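Local coordinates for protein Cag-Z (Helicobacter pylori, PDB 1S2X) that is of unknown function but is encoded in the cag pathogenicity island and probably serves the type IV secretion system specified there, at residues Y42-L46 and R58-L62; I71-Y76 and L133-Y137; G11-R17 and N118-F122. The protein carries 1 engineered substitution. One frame throughout, in Å; residues are numbered along the deposited sequence.

Contact 1. Residues Y42-L46 and R58-L62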
loop_
_atom_site.group_PDB
_atom_site.type_symbol
_atom_site.label_atom_id
_atom_site.label_comp_id
_atom_site.label_asym_id
_atom_site.label_seq_id
_atom_site.Cartn_x
_atom_site.Cartn_y
_atom_site.Cartn_z
ATOM N N TYR A 42 9.945 4.112 20.911
ATOM C CA TYR A 42 11.310 3.659 20.579
ATOM C C TYR A 42 12.053 4.617 19.680
ATOM O O TYR A 42 13.261 4.523 19.503
ATOM C CB TYR A 42 11.236 2.275 19.909
ATOM C CG TYR A 42 10.900 1.158 20.873
ATOM C CD1 TYR A 42 11.843 0.693 21.780
ATOM C CD2 TYR A 42 9.644 0.564 20.880
ATOM C CE1 TYR A 42 11.560 -0.332 22.675
ATOM C CE2 TYR A 42 9.344 -0.452 21.764
ATOM C CZ TYR A 42 10.302 -0.892 22.657
ATOM O OH TYR A 42 9.999 -1.905 23.531
ATOM N N ALA A 43 11.333 5.559 19.059
ATOM C CA ALA A 43 12.039 6.327 18.021
ATOM C C ALA A 43 12.172 7.803 18.337
ATOM O O ALA A 43 12.791 8.538 17.558
ATOM C CB ALA A 43 11.335 6.129 16.687
ATOM N N THR A 44 11.626 8.298 19.450
ATOM C CA THR A 44 11.815 9.727 19.712
ATOM C C THR A 44 13.276 10.096 19.946
ATOM O O THR A 44 13.708 11.201 19.586
ATOM C CB THR A 44 10.986 10.181 20.931
ATOM O OG1 THR A 44 11.367 9.369 22.049
ATOM C CG2 THR A 44 9.500 9.968 20.703
ATOM N N SER A 45 14.081 9.219 20.536
ATOM C CA SER A 45 15.490 9.511 20.792
ATOM C C SER A 45 16.331 9.725 19.540
ATOM O O SER A 45 17.434 10.292 19.642
ATOM C CB SER A 45 16.106 8.389 21.642
ATOM O OG SER A 45 16.358 7.219 20.883
ATOM N N LEU A 46 15.890 9.332 18.347
ATOM C CA LEU A 46 16.627 9.647 17.126
ATOM C C LEU A 46 16.940 11.151 17.031
ATOM O O LEU A 46 17.970 11.585 16.519
ATOM C CB LEU A 46 15.853 9.277 15.859
ATOM C CG LEU A 46 15.589 7.794 15.624
ATOM C CD1 LEU A 46 14.637 7.637 14.447
ATOM C CD2 LEU A 46 16.913 7.052 15.442
ATOM N N ARG A 58 21.667 4.569 16.180
ATOM C CA ARG A 58 20.358 4.567 16.832
ATOM C C ARG A 58 19.315 4.002 15.892
ATOM O O ARG A 58 18.309 3.437 16.310
ATOM C CB ARG A 58 20.007 5.992 17.255
ATOM C CG ARG A 58 20.898 6.503 18.384
ATOM C CD ARG A 58 20.374 7.811 18.961
ATOM N NE ARG A 58 21.376 8.451 19.814
ATOM C CZ ARG A 58 21.088 9.232 20.847
ATOM N NH1 ARG A 58 19.829 9.483 21.184
ATOM N NH2 ARG A 58 22.093 9.755 21.541
ATOM N N VAL A 59 19.553 4.149 14.590
ATOM C CA VAL A 59 18.635 3.550 13.608
ATOM C C VAL A 59 18.777 2.030 13.601
ATOM O O VAL A 59 17.771 1.312 13.597
ATOM C CB VAL A 59 18.875 4.122 12.205
ATOM C CG1 VAL A 59 18.099 3.313 11.162
ATOM C CG2 VAL A 59 18.486 5.591 12.134
ATOM N N GLN A 60 19.967 1.455 13.634
ATOM C CA GLN A 60 20.131 0.035 13.910
ATOM C C GLN A 60 19.386 -0.455 15.148
ATOM O O GLN A 60 18.656 -1.443 15.158
ATOM C CB GLN A 60 21.616 -0.303 14.161
ATOM C CG GLN A 60 22.468 -0.298 12.907
ATOM C CD GLN A 60 23.755 -1.074 13.144
ATOM O OE1 GLN A 60 23.848 -1.933 14.019
ATOM N NE2 GLN A 60 24.738 -0.756 12.325
ATOM N N GLU A 61 19.552 0.220 16.282
ATOM C CA GLU A 61 18.839 -0.198 17.496
ATOM C C GLU A 61 17.334 -0.121 17.328
ATOM O O GLU A 61 16.564 -0.913 17.873
ATOM C CB GLU A 61 19.298 0.668 18.677
ATOM C CG GLU A 61 18.920 0.140 20.048
ATOM C CD GLU A 61 19.308 -1.319 20.219
ATOM O OE1 GLU A 61 20.510 -1.637 20.101
ATOM O OE2 GLU A 61 18.414 -2.156 20.452
ATOM N N LEU A 62 16.870 0.875 16.571
ATOM C CA LEU A 62 15.454 0.978 16.253
ATOM C C LEU A 62 14.981 -0.241 15.469
ATOM O O LEU A 62 13.893 -0.746 15.740
ATOM C CB LEU A 62 15.139 2.253 15.447
ATOM C CG LEU A 62 13.667 2.509 15.140
ATOM C CD1 LEU A 62 12.834 2.582 16.415
ATOM C CD2 LEU A 62 13.498 3.794 14.341
#
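L46 lays its isobutyl end against three side chains of the helix that carries R58-L62. Its CD2 methyl rests on the first side-chain carbon of R58, 3.7 Å from CB, and also meets CG2 of V59, 3.9 Å away. Its other branch, CD1, crosses L62 at about a right angle and meets the CD2 methyl there at 4.0 Å. L62 in turn splits its two methyls: CD1 meets CB of both Y42 and A43, while CD2 touches A43 CB and L46 CD1. With CG anti to the backbone N (chi1 -176°), both methyls come within 4.0 Å of the 42-46 segment. The Y42 ring lies against F38 instead.

The extended R58 chain runs past L46 in the opposite direction until its NH1 comes 3.0 Å from the carbonyl O of S45. The N-H...O angle of 124° makes this a weak bond; the firmer partner of the guanidinium is D54, which salt-bridges NE. The contact therefore joins the C-terminal end of helix 31-43, and the turn that follows, to helix 52-68, the next helix in the chain, with the local segments running roughly antiparallel. Helix 149-158 backs it, with A155 and I158 packed against V59.

Contact 2. Residues I71-Y76 and L133-Y137; sequences ISFDAY and LVASY
F73 and Y137 form the aromatic centre of this contact, an edge-to-face pair with ring centroids 5.2 Å apart and planes at 67°. F73 supplies the edge: its CE1 stands over one face of the Y137 ring, off toward the rim, 3.6 Å from CD2.

Two aliphatic groups add CH-pi contacts. V134 places its CG1 methyl almost exactly over the middle of the F73 ring, 3.5 Å from the centroid and only 6° off the normal, so the phenylalanine meets V134 with a face and Y137 with an edge. I71 brings its CD1 to the same face of Y137 that F73 uses, 4.0 Å from the centroid. Its CG1 lies roughly anti to the backbone N (chi1 -151°), which carries CG1 and CD1 to the ring. The two groups thus share one face, F73 near CD2 and I71 near CE1.

The remaining contacts are plain van der Waals packing. Y76 slides past V134 in the opposite direction and takes the CG2 methyl at its ring edge, 3.5 Å from CD1. L133 crosses Y76 at about a right angle, its CD2 lying 3.8 Å from CZ. Beyond the pair, M66 of helix 52-68 touches I71 and F73, F164 of helix 161-183 closes on Y76 and V134, and A31 and V34 of helix 31-43 cover the tyrosines.

The two segments share no hydrogen bond; S136 OG donates to L133 O where helix 105-135 ends, while D74 and S136 O bond to K167 and R35 elsewhere in the chain. Between the segments the contact is apolar, with methyls and a ring edge on ring faces, consistent with dispersion and close packing joining the lead-in and first turn of helix 74-101 to that end.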
loop_
_atom_site.group_PDB
_atom_site.type_symbol
_atom_site.label_atom_id
_atom_site.label_comp_id
_atom_site.label_asym_id
_atom_site.label_seq_id
_atom_site.Cartn_x
_atom_site.Cartn_y
_atom_site.Cartn_z
ATOM N N ILE A 71 7.343 -6.075 14.775
ATOM C CA ILE A 71 6.790 -5.227 13.718
ATOM C C ILE A 71 7.066 -5.903 12.383
ATOM O O ILE A 71 8.141 -6.463 12.146
ATOM C CB ILE A 71 7.395 -3.826 13.709
ATOM C CG1 ILE A 71 6.476 -2.728 13.182
ATOM C CG2 ILE A 71 8.645 -3.812 12.843
ATOM C CD1 ILE A 71 6.768 -2.466 11.722
ATOM N N SER A 72 6.096 -5.888 11.470
ATOM C CA SER A 72 6.311 -6.592 10.208
ATOM C C SER A 72 5.574 -5.894 9.074
ATOM O O SER A 72 4.366 -5.694 9.125
ATOM C CB SER A 72 5.840 -8.049 10.302
ATOM O OG SER A 72 6.613 -8.891 9.456
ATOM N N PHE A 73 6.334 -5.537 8.047
ATOM C CA PHE A 73 5.729 -4.901 6.886
ATOM C C PHE A 73 5.189 -5.959 5.932
ATOM O O PHE A 73 4.282 -5.676 5.157
ATOM C CB PHE A 73 6.744 -4.027 6.165
ATOM C CG PHE A 73 7.251 -2.868 7.010
ATOM C CD1 PHE A 73 6.406 -2.261 7.935
ATOM C CD2 PHE A 73 8.543 -2.417 6.845
ATOM C CE1 PHE A 73 6.874 -1.199 8.688
ATOM C CE2 PHE A 73 9.014 -1.371 7.631
ATOM C CZ PHE A 73 8.182 -0.776 8.557
ATOM N N ASP A 74 5.770 -7.151 6.033
ATOM C CA ASP A 74 5.309 -8.279 5.224
ATOM C C ASP A 74 3.792 -8.413 5.278
ATOM O O ASP A 74 3.125 -8.708 4.282
ATOM C CB ASP A 74 6.021 -9.553 5.692
ATOM C CG ASP A 74 7.516 -9.477 5.361
ATOM O OD1 ASP A 74 8.333 -10.104 6.065
ATOM O OD2 ASP A 74 7.868 -8.776 4.393
ATOM N N ALA A 75 3.217 -8.165 6.457
ATOM C CA ALA A 75 1.757 -8.272 6.563
ATOM C C ALA A 75 1.066 -7.295 5.624
ATOM O O ALA A 75 0.097 -7.656 4.952
ATOM C CB ALA A 75 1.341 -7.998 7.996
ATOM N N TYR A 76 1.550 -6.051 5.576
ATOM C CA TYR A 76 0.928 -5.049 4.703
ATOM C C TYR A 76 1.079 -5.473 3.238
ATOM O O TYR A 76 0.222 -5.093 2.443
ATOM C CB TYR A 76 1.505 -3.639 4.871
ATOM C CG TYR A 76 1.422 -3.103 6.278
ATOM C CD1 TYR A 76 2.393 -2.260 6.803
ATOM C CD2 TYR A 76 0.351 -3.448 7.098
ATOM C CE1 TYR A 76 2.300 -1.783 8.098
ATOM C CE2 TYR A 76 0.255 -2.977 8.391
ATOM C CZ TYR A 76 1.232 -2.141 8.885
ATOM O OH TYR A 76 1.136 -1.667 10.175
ATOM N N LEU A 133 2.226 4.871 5.148
ATOM C CA LEU A 133 2.333 4.387 6.518
ATOM C C LEU A 133 3.675 3.720 6.787
ATOM O O LEU A 133 4.289 3.908 7.834
ATOM C CB LEU A 133 1.190 3.406 6.802
ATOM C CG LEU A 133 1.199 2.667 8.142
ATOM C CD1 LEU A 133 0.837 3.591 9.294
ATOM C CD2 LEU A 133 0.233 1.482 8.070
ATOM N N VAL A 134 4.162 2.913 5.844
ATOM C CA VAL A 134 5.398 2.190 6.144
ATOM C C VAL A 134 6.579 3.155 6.206
ATOM O O VAL A 134 7.464 3.002 7.047
ATOM C CB VAL A 134 5.651 1.081 5.115
ATOM C CG1 VAL A 134 7.043 0.484 5.287
ATOM C CG2 VAL A 134 4.595 -0.011 5.274
ATOM N N ALA A 135 6.541 4.138 5.313
ATOM C CA ALA A 135 7.549 5.168 5.288
ATOM C C ALA A 135 7.556 5.950 6.608
ATOM O O ALA A 135 8.621 6.397 7.040
ATOM C CB ALA A 135 7.340 6.124 4.123
ATOM N N SER A 136 6.403 6.132 7.248
ATOM C CA SER A 136 6.378 6.879 8.505
ATOM C C SER A 136 7.025 6.171 9.680
ATOM O O SER A 136 7.071 6.800 10.746
ATOM C CB SER A 136 4.913 7.200 8.871
ATOM O OG SER A 136 4.364 6.069 9.535
ATOM N N TYR A 137 7.520 4.933 9.555
ATOM C CA TYR A 137 8.299 4.296 10.637
ATOM C C TYR A 137 9.708 4.862 10.782
ATOM O O TYR A 137 10.477 4.577 11.706
ATOM C CB TYR A 137 8.377 2.777 10.393
ATOM C CG TYR A 137 7.156 2.073 10.983
ATOM C CD1 TYR A 137 7.223 1.549 12.266
ATOM C CD2 TYR A 137 5.969 1.963 10.265
ATOM C CE1 TYR A 137 6.132 0.909 12.838
ATOM C CE2 TYR A 137 4.872 1.330 10.822
ATOM C CZ TYR A 137 4.969 0.811 12.102
ATOM O OH TYR A 137 3.884 0.170 12.672
#

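Contact 3. Residues G11-R17 and N118-F122; sequences GFNEAER and NFNNF
N118 reaches over to the loop ahead of helix 14-23 and donates from ND2 to the carbonyl O of G11, 2.9 Å away. The oxygen lies close to the amide plane of N118, and the N-H...O angle is 146°. Next to this bond, F12 and F122 form an offset edge-to-face pair: the planes stand at 86°, and CE2 of F12 approaches CD1 of F122 at 3.9 Å. The aliphatic part of R17 lies against F122, with CB over the ring face, 4.3 Å from the centroid, and CD against CB of the phenylalanine.

The arginine chain then bends at chi3 (-37°), which carries NH2 back beside the N118 amide while NH1 makes a salt bridge with OE1 of E14, 3.0 Å away. One guanidinium face lies over the N13-E14 peptide, which may help to orient it. E94 OE1 accepts a hydrogen bond from F12 N, which probably helps to hold the loop. The contact docks the beginning of helix 14-23 on the middle of helix 105-135, while helix 74-101 packs its S87 against F12, F119 and F122.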
loop_
_atom_site.group_PDB
_atom_site.type_symbol
_atom_site.label_atom_id
_atom_site.label_comp_id
_atom_site.label_asym_id
_atom_site.label_seq_id
_atom_site.Cartn_x
_atom_site.Cartn_y
_atom_site.Cartn_z
ATOM N N GLY A 11 -19.413 -1.519 -12.919
ATOM C CA GLY A 11 -18.543 -0.352 -12.927
ATOM C C GLY A 11 -17.732 -0.234 -11.647
ATOM O O GLY A 11 -17.264 0.857 -11.336
ATOM N N PHE A 12 -17.606 -1.345 -10.938
ATOM C CA PHE A 12 -16.868 -1.437 -9.680
ATOM C C PHE A 12 -17.171 -0.248 -8.762
ATOM O O PHE A 12 -16.264 0.532 -8.481
ATOM C CB PHE A 12 -15.374 -1.533 -9.974
ATOM C CG PHE A 12 -14.558 -1.984 -8.771
ATOM C CD1 PHE A 12 -15.012 -2.992 -7.945
ATOM C CD2 PHE A 12 -13.341 -1.381 -8.490
ATOM C CE1 PHE A 12 -14.278 -3.414 -6.849
ATOM C CE2 PHE A 12 -12.598 -1.801 -7.395
ATOM C CZ PHE A 12 -13.067 -2.807 -6.575
ATOM N N ASN A 13 -18.418 -0.153 -8.355
ATOM C CA ASN A 13 -19.122 0.805 -7.555
ATOM C C ASN A 13 -18.382 1.122 -6.250
ATOM O O ASN A 13 -17.589 0.311 -5.791
ATOM C CB ASN A 13 -20.505 0.286 -7.133
ATOM C CG ASN A 13 -21.601 0.515 -8.147
ATOM O OD1 ASN A 13 -21.471 1.341 -9.051
ATOM N ND2 ASN A 13 -22.701 -0.226 -8.005
ATOM N N GLU A 14 -18.691 2.275 -5.677
ATOM C CA GLU A 14 -18.174 2.611 -4.355
ATOM C C GLU A 14 -18.600 1.540 -3.361
ATOM O O GLU A 14 -17.875 1.194 -2.428
ATOM C CB GLU A 14 -18.645 3.995 -3.933
ATOM C CG GLU A 14 -19.655 4.661 -4.839
ATOM C CD GLU A 14 -19.081 5.280 -6.095
ATOM O OE1 GLU A 14 -18.246 6.208 -5.982
ATOM O OE2 GLU A 14 -19.475 4.836 -7.200
ATOM N N ALA A 15 -19.788 0.975 -3.542
ATOM C CA ALA A 15 -20.256 -0.036 -2.595
ATOM C C ALA A 15 -19.496 -1.345 -2.747
ATOM O O ALA A 15 -19.228 -2.070 -1.787
ATOM C CB ALA A 15 -21.748 -0.285 -2.778
ATOM N N GLU A 16 -19.140 -1.660 -3.989
ATOM C CA GLU A 16 -18.404 -2.901 -4.234
ATOM C C GLU A 16 -16.975 -2.746 -3.727
ATOM O O GLU A 16 -16.328 -3.649 -3.206
ATOM C CB GLU A 16 -18.451 -3.225 -5.722
ATOM C CG GLU A 16 -18.836 -4.645 -6.072
ATOM C CD GLU A 16 -20.175 -5.098 -5.541
ATOM O OE1 GLU A 16 -21.160 -4.350 -5.672
ATOM O OE2 GLU A 16 -20.243 -6.208 -4.985
ATOM N N ARG A 17 -16.476 -1.524 -3.888
ATOM C CA ARG A 17 -15.143 -1.190 -3.411
ATOM C C ARG A 17 -15.073 -1.267 -1.895
ATOM O O ARG A 17 -14.102 -1.800 -1.351
ATOM C CB ARG A 17 -14.785 0.196 -3.946
ATOM C CG ARG A 17 -14.450 0.123 -5.439
ATOM C CD ARG A 17 -13.960 1.476 -5.931
ATOM N NE ARG A 17 -14.688 2.553 -5.268
ATOM C CZ ARG A 17 -15.344 3.508 -5.915
ATOM N NH1 ARG A 17 -15.980 4.451 -5.227
ATOM N NH2 ARG A 17 -15.348 3.508 -7.242
ATOM N N ASN A 118 -11.602 2.219 -12.274
ATOM C CA ASN A 118 -11.840 2.267 -10.837
ATOM C C ASN A 118 -10.992 1.213 -10.127
ATOM O O ASN A 118 -10.673 1.380 -8.946
ATOM C CB ASN A 118 -13.322 2.076 -10.511
ATOM C CG ASN A 118 -14.139 3.300 -10.878
ATOM O OD1 ASN A 118 -13.588 4.387 -11.078
ATOM N ND2 ASN A 118 -15.455 3.124 -10.963
ATOM N N PHE A 119 -10.652 0.152 -10.854
ATOM C CA PHE A 119 -9.732 -0.866 -10.345
ATOM C C PHE A 119 -8.349 -0.226 -10.208
ATOM O O PHE A 119 -7.686 -0.338 -9.178
ATOM C CB PHE A 119 -9.671 -2.112 -11.225
ATOM C CG PHE A 119 -8.546 -3.082 -10.904
ATOM C CD1 PHE A 119 -7.339 -3.041 -11.586
ATOM C CD2 PHE A 119 -8.692 -4.033 -9.915
ATOM C CE1 PHE A 119 -6.302 -3.907 -11.286
ATOM C CE2 PHE A 119 -7.656 -4.900 -9.590
ATOM C CZ PHE A 119 -6.457 -4.830 -10.267
ATOM N N ASN A 120 -7.924 0.454 -11.273
ATOM C CA ASN A 120 -6.595 1.046 -11.244
ATOM C C ASN A 120 -6.465 2.032 -10.079
ATOM O O ASN A 120 -5.431 2.055 -9.415
ATOM C CB ASN A 120 -6.259 1.765 -12.547
ATOM C CG ASN A 120 -4.770 2.064 -12.646
ATOM O OD1 ASN A 120 -3.950 1.213 -12.300
ATOM N ND2 ASN A 120 -4.393 3.248 -13.112
ATOM N N ASN A 121 -7.501 2.826 -9.859
ATOM C CA ASN A 121 -7.489 3.921 -8.902
ATOM C C ASN A 121 -7.702 3.485 -7.468
ATOM O O ASN A 121 -7.074 3.999 -6.525
ATOM C CB ASN A 121 -8.567 4.948 -9.312
ATOM C CG ASN A 121 -8.052 5.705 -10.532
ATOM O OD1 ASN A 121 -8.820 6.250 -11.312
ATOM N ND2 ASN A 121 -6.732 5.714 -10.673
ATOM N N PHE A 122 -8.605 2.519 -7.291
ATOM C CA PHE A 122 -8.845 2.038 -5.931
ATOM C C PHE A 122 -7.626 1.289 -5.407
ATOM O O PHE A 122 -7.235 1.431 -4.247
ATOM C CB PHE A 122 -10.087 1.165 -5.947
ATOM C CG PHE A 122 -10.344 0.355 -4.689
ATOM C CD1 PHE A 122 -10.013 -0.984 -4.636
ATOM C CD2 PHE A 122 -10.915 0.930 -3.569
ATOM C CE1 PHE A 122 -10.245 -1.725 -3.493
ATOM C CE2 PHE A 122 -11.164 0.190 -2.430
ATOM C CZ PHE A 122 -10.838 -1.152 -2.390
#

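Contact 2 is the core of the set, about 9 Å from the chain centre, and relies on rings and branched methyls. Contacts 1 and 3 are partly buried and lie on opposite sides of that centre, with their own centres about 40 Å apart. Each adds an arginine to its apolar packing; contact 1 has a weak hydrogen bond from it, contact 3 a bond from an asparagine. Contacts 2 and 3 share helix 105-135, one at its C-terminal end and one along its length, with nearest atoms about 12 Å apart. Contacts 1 and 2 touch directly, L62 CD2 lying 4.1 Å from Y137 O. Contact 1 bridges close neighbours in sequence, whereas contact 3 ties the N-terminal region to a helix a hundred residues on.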